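Local coordinates for RimK-related lysine biosynthesis protein (Thermococcus kodakarensis, PDB 5K2M) that binds ADP and magnesium and probably acts as an ATP-grasp ligase of the RimK family in amino-acid biosynthesis, at residues E26-H31 with Y41-V46; N250-R253 with D258-G261. All blocks are in the same frame, centred on the assembly; numbering follows the deposited sequence.

Contact 1 of 2, residues E26-H31 with Y41-V46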
ATOM      1  N   GLU A  26     -20.321 -44.895  -2.891  1.00 54.25           N
ATOM      2  CA  GLU A  26     -19.297 -44.683  -3.892  1.00 55.41           C
ATOM      3  C   GLU A  26     -17.956 -44.420  -3.191  1.00 54.64           C
ATOM      4  O   GLU A  26     -17.889 -43.634  -2.253  1.00 55.69           O
ATOM      5  CB  GLU A  26     -19.709 -43.491  -4.741  1.00 60.36           C
ATOM      6  CG  GLU A  26     -18.854 -43.219  -5.963  1.00 67.45           C
ATOM      7  CD  GLU A  26     -19.411 -42.080  -6.807  1.00 74.54           C
ATOM      8  OE1 GLU A  26     -20.482 -41.534  -6.451  1.00 78.43           O
ATOM      9  OE2 GLU A  26     -18.780 -41.721  -7.829  1.00 81.87           O
ATOM     10  N   VAL A  27     -16.898 -45.090  -3.634  1.00 53.03           N
ATOM     11  CA  VAL A  27     -15.573 -44.955  -3.030  1.00 52.41           C
ATOM     12  C   VAL A  27     -14.675 -44.100  -3.922  1.00 51.95           C
ATOM     13  O   VAL A  27     -14.526 -44.397  -5.097  1.00 53.67           O
ATOM     14  CB  VAL A  27     -14.909 -46.335  -2.823  1.00 51.79           C
ATOM     15  CG1 VAL A  27     -13.571 -46.187  -2.113  1.00 50.62           C
ATOM     16  CG2 VAL A  27     -15.822 -47.250  -2.020  1.00 52.08           C
ATOM     17  N   VAL A  28     -14.083 -43.046  -3.359  1.00 51.10           N
ATOM     18  CA  VAL A  28     -13.108 -42.212  -4.078  1.00 49.70           C
ATOM     19  C   VAL A  28     -11.721 -42.458  -3.503  1.00 49.52           C
ATOM     20  O   VAL A  28     -11.441 -42.084  -2.357  1.00 51.42           O
ATOM     21  CB  VAL A  28     -13.452 -40.715  -3.963  1.00 50.90           C
ATOM     22  CG1 VAL A  28     -12.523 -39.867  -4.835  1.00 50.41           C
ATOM     23  CG2 VAL A  28     -14.907 -40.491  -4.340  1.00 52.68           C
ATOM     24  N   MET A  29     -10.865 -43.089  -4.301  1.00 46.68           N
ATOM     25  CA  MET A  29      -9.504 -43.412  -3.896  1.00 47.37           C
ATOM     26  C   MET A  29      -8.632 -42.199  -4.106  1.00 46.63           C
ATOM     27  O   MET A  29      -8.527 -41.707  -5.218  1.00 47.38           O
ATOM     28  CB  MET A  29      -8.957 -44.567  -4.731  1.00 47.61           C
ATOM     29  CG  MET A  29      -9.760 -45.846  -4.605  1.00 48.62           C
ATOM     30  SD  MET A  29      -9.842 -46.404  -2.902  1.00 48.36           S
ATOM     31  CE  MET A  29      -8.171 -46.962  -2.630  1.00 50.78           C
ATOM     32  N   LEU A  30      -8.011 -41.709  -3.038  1.00 44.85           N
ATOM     33  CA  LEU A  30      -7.243 -40.482  -3.118  1.00 44.66           C
ATOM     34  C   LEU A  30      -5.815 -40.760  -2.740  1.00 42.95           C
ATOM     35  O   LEU A  30      -5.470 -40.782  -1.563  1.00 41.87           O
ATOM     36  CB  LEU A  30      -7.819 -39.423  -2.188  1.00 44.93           C
ATOM     37  CG  LEU A  30      -9.238 -38.975  -2.517  1.00 44.86           C
ATOM     38  CD1 LEU A  30      -9.930 -38.543  -1.240  1.00 45.36           C
ATOM     39  CD2 LEU A  30      -9.234 -37.863  -3.551  1.00 45.98           C
ATOM     40  N   HIS A  31      -4.979 -40.982  -3.739  1.00 42.50           N
ATOM     41  CA  HIS A  31      -3.564 -41.004  -3.488  1.00 43.51           C
ATOM     42  C   HIS A  31      -3.121 -39.587  -3.108  1.00 41.78           C
ATOM     43  O   HIS A  31      -3.797 -38.603  -3.410  1.00 40.21           O
ATOM     44  CB  HIS A  31      -2.788 -41.505  -4.701  1.00 45.57           C
ATOM     45  CG  HIS A  31      -1.330 -41.664  -4.430  1.00 47.32           C
ATOM     46  ND1 HIS A  31      -0.370 -40.905  -5.060  1.00 49.21           N
ATOM     47  CD2 HIS A  31      -0.670 -42.446  -3.541  1.00 47.19           C
ATOM     48  CE1 HIS A  31       0.823 -41.237  -4.596  1.00 48.52           C
ATOM     49  NE2 HIS A  31       0.666 -42.165  -3.669  1.00 48.57           N
ATOM     50  N   TYR A  41     -13.816 -30.760  -3.174  1.00 53.10           N
ATOM     51  CA  TYR A  41     -14.041 -32.180  -2.967  1.00 50.36           C
ATOM     52  C   TYR A  41     -15.513 -32.417  -2.648  1.00 47.99           C
ATOM     53  O   TYR A  41     -16.120 -31.643  -1.920  1.00 48.08           O
ATOM     54  CB  TYR A  41     -13.142 -32.691  -1.838  1.00 49.39           C
ATOM     55  CG  TYR A  41     -11.660 -32.665  -2.178  1.00 48.61           C
ATOM     56  CD1 TYR A  41     -11.052 -33.753  -2.807  1.00 46.84           C
ATOM     57  CD2 TYR A  41     -10.869 -31.561  -1.872  1.00 47.30           C
ATOM     58  CE1 TYR A  41      -9.707 -33.737  -3.123  1.00 45.90           C
ATOM     59  CE2 TYR A  41      -9.517 -31.543  -2.178  1.00 46.20           C
ATOM     60  CZ  TYR A  41      -8.945 -32.635  -2.800  1.00 45.52           C
ATOM     61  OH  TYR A  41      -7.616 -32.626  -3.127  1.00 44.30           O
ATOM     62  N   ASP A  42     -16.081 -33.474  -3.217  1.00 48.79           N
ATOM     63  CA  ASP A  42     -17.477 -33.860  -2.971  1.00 51.00           C
ATOM     64  C   ASP A  42     -17.442 -35.199  -2.245  1.00 48.68           C
ATOM     65  O   ASP A  42     -17.460 -36.264  -2.858  1.00 50.65           O
ATOM     66  CB  ASP A  42     -18.227 -33.956  -4.304  1.00 53.85           C
ATOM     67  CG  ASP A  42     -19.716 -34.316  -4.150  1.00 58.68           C
ATOM     68  OD1 ASP A  42     -20.301 -34.150  -3.055  1.00 60.49           O
ATOM     69  OD2 ASP A  42     -20.305 -34.756  -5.165  1.00 60.88           O
ATOM     70  N   LEU A  43     -17.376 -35.127  -0.925  1.00 46.49           N
ATOM     71  CA  LEU A  43     -17.120 -36.286  -0.094  1.00 44.63           C
ATOM     72  C   LEU A  43     -17.864 -36.107   1.205  1.00 43.77           C
ATOM     73  O   LEU A  43     -17.881 -35.013   1.766  1.00 44.26           O
ATOM     74  CB  LEU A  43     -15.621 -36.370   0.219  1.00 44.45           C
ATOM     75  CG  LEU A  43     -14.609 -37.219  -0.562  1.00 45.63           C
ATOM     76  CD1 LEU A  43     -15.011 -37.648  -1.948  1.00 45.88           C
ATOM     77  CD2 LEU A  43     -13.262 -36.495  -0.602  1.00 47.52           C
ATOM     78  N   ASP A  44     -18.462 -37.187   1.691  1.00 44.10           N
ATOM     79  CA  ASP A  44     -19.210 -37.149   2.937  1.00 45.92           C
ATOM     80  C   ASP A  44     -18.337 -37.523   4.130  1.00 44.09           C
ATOM     81  O   ASP A  44     -18.636 -37.153   5.258  1.00 44.19           O
ATOM     82  CB  ASP A  44     -20.429 -38.057   2.836  1.00 46.43           C
ATOM     83  CG  ASP A  44     -21.399 -37.595   1.755  1.00 47.80           C
ATOM     84  OD1 ASP A  44     -21.955 -36.486   1.897  1.00 51.04           O
ATOM     85  OD2 ASP A  44     -21.589 -38.321   0.763  1.00 46.97           O
ATOM     86  N   VAL A  45     -17.261 -38.257   3.867  1.00 44.54           N
ATOM     87  CA  VAL A  45     -16.291 -38.617   4.887  1.00 41.98           C
ATOM     88  C   VAL A  45     -15.021 -39.085   4.193  1.00 41.79           C
ATOM     89  O   VAL A  45     -15.079 -39.584   3.066  1.00 39.91           O
ATOM     90  CB  VAL A  45     -16.846 -39.703   5.848  1.00 43.12           C
ATOM     91  CG1 VAL A  45     -17.206 -40.986   5.110  1.00 43.14           C
ATOM     92  CG2 VAL A  45     -15.868 -39.997   6.974  1.00 41.86           C
ATOM     93  N   VAL A  46     -13.876 -38.888   4.849  1.00 38.64           N
ATOM     94  CA  VAL A  46     -12.621 -39.456   4.374  1.00 39.72           C
ATOM     95  C   VAL A  46     -12.019 -40.356   5.442  1.00 38.26           C
ATOM     96  O   VAL A  46     -11.924 -39.974   6.603  1.00 39.04           O
ATOM     97  CB  VAL A  46     -11.596 -38.377   4.009  1.00 38.70           C
ATOM     98  CG1 VAL A  46     -10.273 -39.012   3.607  1.00 39.42           C
ATOM     99  CG2 VAL A  46     -12.136 -37.522   2.885  1.00 39.71           C
TER
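Leu43 sends its two methyl groups to two partners on strand 26-31. Its CD1 lies 3.7 Å from CG2 of Val28, and these two side chains run obliquely across each other. Val28 presents CG2 to that methyl because its rotamer sets CG2 anti to the carbonyl carbon. On the next residue of the same strand face, Leu30 and Leu43 approach tip to tip, Leu30 CD1 standing 4.0 Å from Leu43 CD2. The second methyl of Leu30 turns to Tyr41 and meets the ring at its edge, near the ring plane, with Leu30 CD2 4.2 Å from Tyr41 CE1. The two leucines suit this place because their paired methyls each reach a different partner, whereas beta-branched valine suits an extended strand. Tyrosine adds a polar end to an apolar ring: bonds to Asp34 O and Leu36 N satisfy its hydroxyl and hold the far end of the ring against the connection between the segments. The segments exchange no backbone bonds, since strand 2-7 lies between 26-31 and 45-49 in the parallel sheet of the N-terminal domain. Phe63 of helix 53-65 packs on Leu30, Leu43 and Val46 and meets Tyr41 edge-to-face, covering this group of side chains.

Contact 2 of 2, residues N250-R253 with D258-G261; sequences NAAR and DMAG
Met259 reaches over to Ala251 and Ala252 in the ATP-grasp domain, while two flat groups, the Arg253 guanidinium and the Asp258 carboxylate, are engaged within their own segments, away from that packing. Asn250 O lies above one guanidinium face, offset toward the rim, and Asn250 OD1 sits at the edge in the plane, where Arg253 NH2 donates to it over 3.3 Å in a nearly straight bond (169°). Asp258 is the N-cap of helix 259-272, and its OD1 accepts from Gly261 N over 3.2 Å, from above the carboxylate plane; a salt bridge to Arg20 NH2 shares that oxygen. Aspartate suits the place, as its charge probably matches first-turn N-H groups, which have no carbonyl partner within the helix. The side chain of Ala251 is about 8 Å from that of ADP-binding Arg187 and about 13 Å from bound ADP, so the contact lies behind the nucleotide site. The small alanine side chains leave the approach to the long, flexible methionine, with Tyr175 of strand 170-177 packing on both Ala251 and Met259. Met259 CG lies 4.1 Å from Ala252 CB. Beyond it the chain bends at chi2 (-82°), bringing Met259 CE back to 3.6 Å from Ala251 CB.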
ATOM      1  N   ASN A 250      -2.803 -58.952  10.146  1.00 46.19           N
ATOM      2  CA  ASN A 250      -2.493 -60.162  10.912  1.00 46.16           C
ATOM      3  C   ASN A 250      -3.544 -60.396  11.992  1.00 45.71           C
ATOM      4  O   ASN A 250      -3.931 -61.541  12.244  1.00 45.11           O
ATOM      5  CB  ASN A 250      -1.089 -60.107  11.530  1.00 46.11           C
ATOM      6  CG  ASN A 250       0.007 -59.982  10.482  1.00 46.84           C
ATOM      7  OD1 ASN A 250       0.177 -60.856   9.617  1.00 45.43           O
ATOM      8  ND2 ASN A 250       0.759 -58.898  10.552  1.00 46.43           N
ATOM      9  N   ALA A 251      -4.020 -59.309  12.602  1.00 45.23           N
ATOM     10  CA  ALA A 251      -5.025 -59.400  13.673  1.00 46.19           C
ATOM     11  C   ALA A 251      -6.375 -59.903  13.154  1.00 46.28           C
ATOM     12  O   ALA A 251      -7.016 -60.737  13.792  1.00 46.05           O
ATOM     13  CB  ALA A 251      -5.193 -58.064  14.369  1.00 44.08           C
ATOM     14  N   ALA A 252      -6.795 -59.392  12.001  1.00 46.82           N
ATOM     15  CA  ALA A 252      -8.026 -59.853  11.359  1.00 46.82           C
ATOM     16  C   ALA A 252      -7.885 -61.304  10.902  1.00 47.51           C
ATOM     17  O   ALA A 252      -8.799 -62.101  11.088  1.00 46.77           O
ATOM     18  CB  ALA A 252      -8.387 -58.963  10.183  1.00 46.77           C
ATOM     19  N   ARG A 253      -6.741 -61.651  10.318  1.00 48.15           N
ATOM     20  CA  ARG A 253      -6.514 -63.026   9.864  1.00 51.87           C
ATOM     21  C   ARG A 253      -6.629 -64.022  11.027  1.00 51.66           C
ATOM     22  O   ARG A 253      -7.150 -65.118  10.860  1.00 51.86           O
ATOM     23  CB  ARG A 253      -5.144 -63.169   9.182  1.00 53.26           C
ATOM     24  CG  ARG A 253      -4.808 -64.608   8.781  1.00 55.80           C
ATOM     25  CD  ARG A 253      -3.487 -64.733   8.041  1.00 57.80           C
ATOM     26  NE  ARG A 253      -2.393 -64.075   8.759  1.00 58.51           N
ATOM     27  CZ  ARG A 253      -1.745 -64.579   9.807  1.00 60.86           C
ATOM     28  NH1 ARG A 253      -2.047 -65.778  10.296  1.00 65.01           N
ATOM     29  NH2 ARG A 253      -0.781 -63.869  10.379  1.00 61.93           N
ATOM     30  N   ASP A 258     -13.587 -58.300  11.637  1.00 57.02           N
ATOM     31  CA  ASP A 258     -13.621 -57.511  10.418  1.00 56.60           C
ATOM     32  C   ASP A 258     -13.328 -56.061  10.786  1.00 52.53           C
ATOM     33  O   ASP A 258     -14.235 -55.240  10.890  1.00 49.33           O
ATOM     34  CB  ASP A 258     -14.979 -57.659   9.716  1.00 57.16           C
ATOM     35  CG  ASP A 258     -15.021 -56.940   8.376  1.00 58.77           C
ATOM     36  OD1 ASP A 258     -13.944 -56.665   7.810  1.00 61.77           O
ATOM     37  OD2 ASP A 258     -16.121 -56.636   7.882  1.00 60.45           O
ATOM     38  N   MET A 259     -12.047 -55.761  10.973  1.00 52.54           N
ATOM     39  CA  MET A 259     -11.633 -54.450  11.456  1.00 51.08           C
ATOM     40  C   MET A 259     -11.950 -53.429  10.374  1.00 47.91           C
ATOM     41  O   MET A 259     -12.390 -52.318  10.662  1.00 46.28           O
ATOM     42  CB  MET A 259     -10.133 -54.390  11.760  1.00 55.58           C
ATOM     43  CG  MET A 259      -9.518 -55.650  12.355  1.00 61.46           C
ATOM     44  SD  MET A 259      -9.751 -55.809  14.120  1.00 67.38           S
ATOM     45  CE  MET A 259      -8.730 -57.250  14.413  1.00 64.88           C
ATOM     46  N   ALA A 260     -11.692 -53.810   9.130  1.00 44.74           N
ATOM     47  CA  ALA A 260     -11.960 -52.952   7.990  1.00 45.23           C
ATOM     48  C   ALA A 260     -13.442 -52.534   7.943  1.00 45.42           C
ATOM     49  O   ALA A 260     -13.769 -51.341   7.882  1.00 46.96           O
ATOM     50  CB  ALA A 260     -11.555 -53.664   6.708  1.00 44.80           C
ATOM     51  N   GLY A 261     -14.325 -53.524   7.993  1.00 45.24           N
ATOM     52  CA  GLY A 261     -15.776 -53.301   8.017  1.00 45.31           C
ATOM     53  C   GLY A 261     -16.258 -52.407   9.148  1.00 45.53           C
ATOM     54  O   GLY A 261     -17.059 -51.492   8.929  1.00 46.16           O
TER

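In the fold
From the N terminus, the chain first lays down strand 2-7 and helix 12-24, then strand 26-31, and contact 1 closes the loop of nine residues that leads back to strand 45-49. Contact 2 comes near the C terminus and closes the much shorter turn between helices 249-255 and 259-272. The two stand in series, neither nested nor crossing, with centres about 22 Å apart and nearest atoms about 11 Å apart. Helix 259-272 nevertheless links them: it starts in contact 2, where Ala260 packs on helix 12-24, and near its end Val270 and Ala271 touch Val45. The C-terminal helix thus ties the ATP-grasp domain back to the N-terminal parallel sheet.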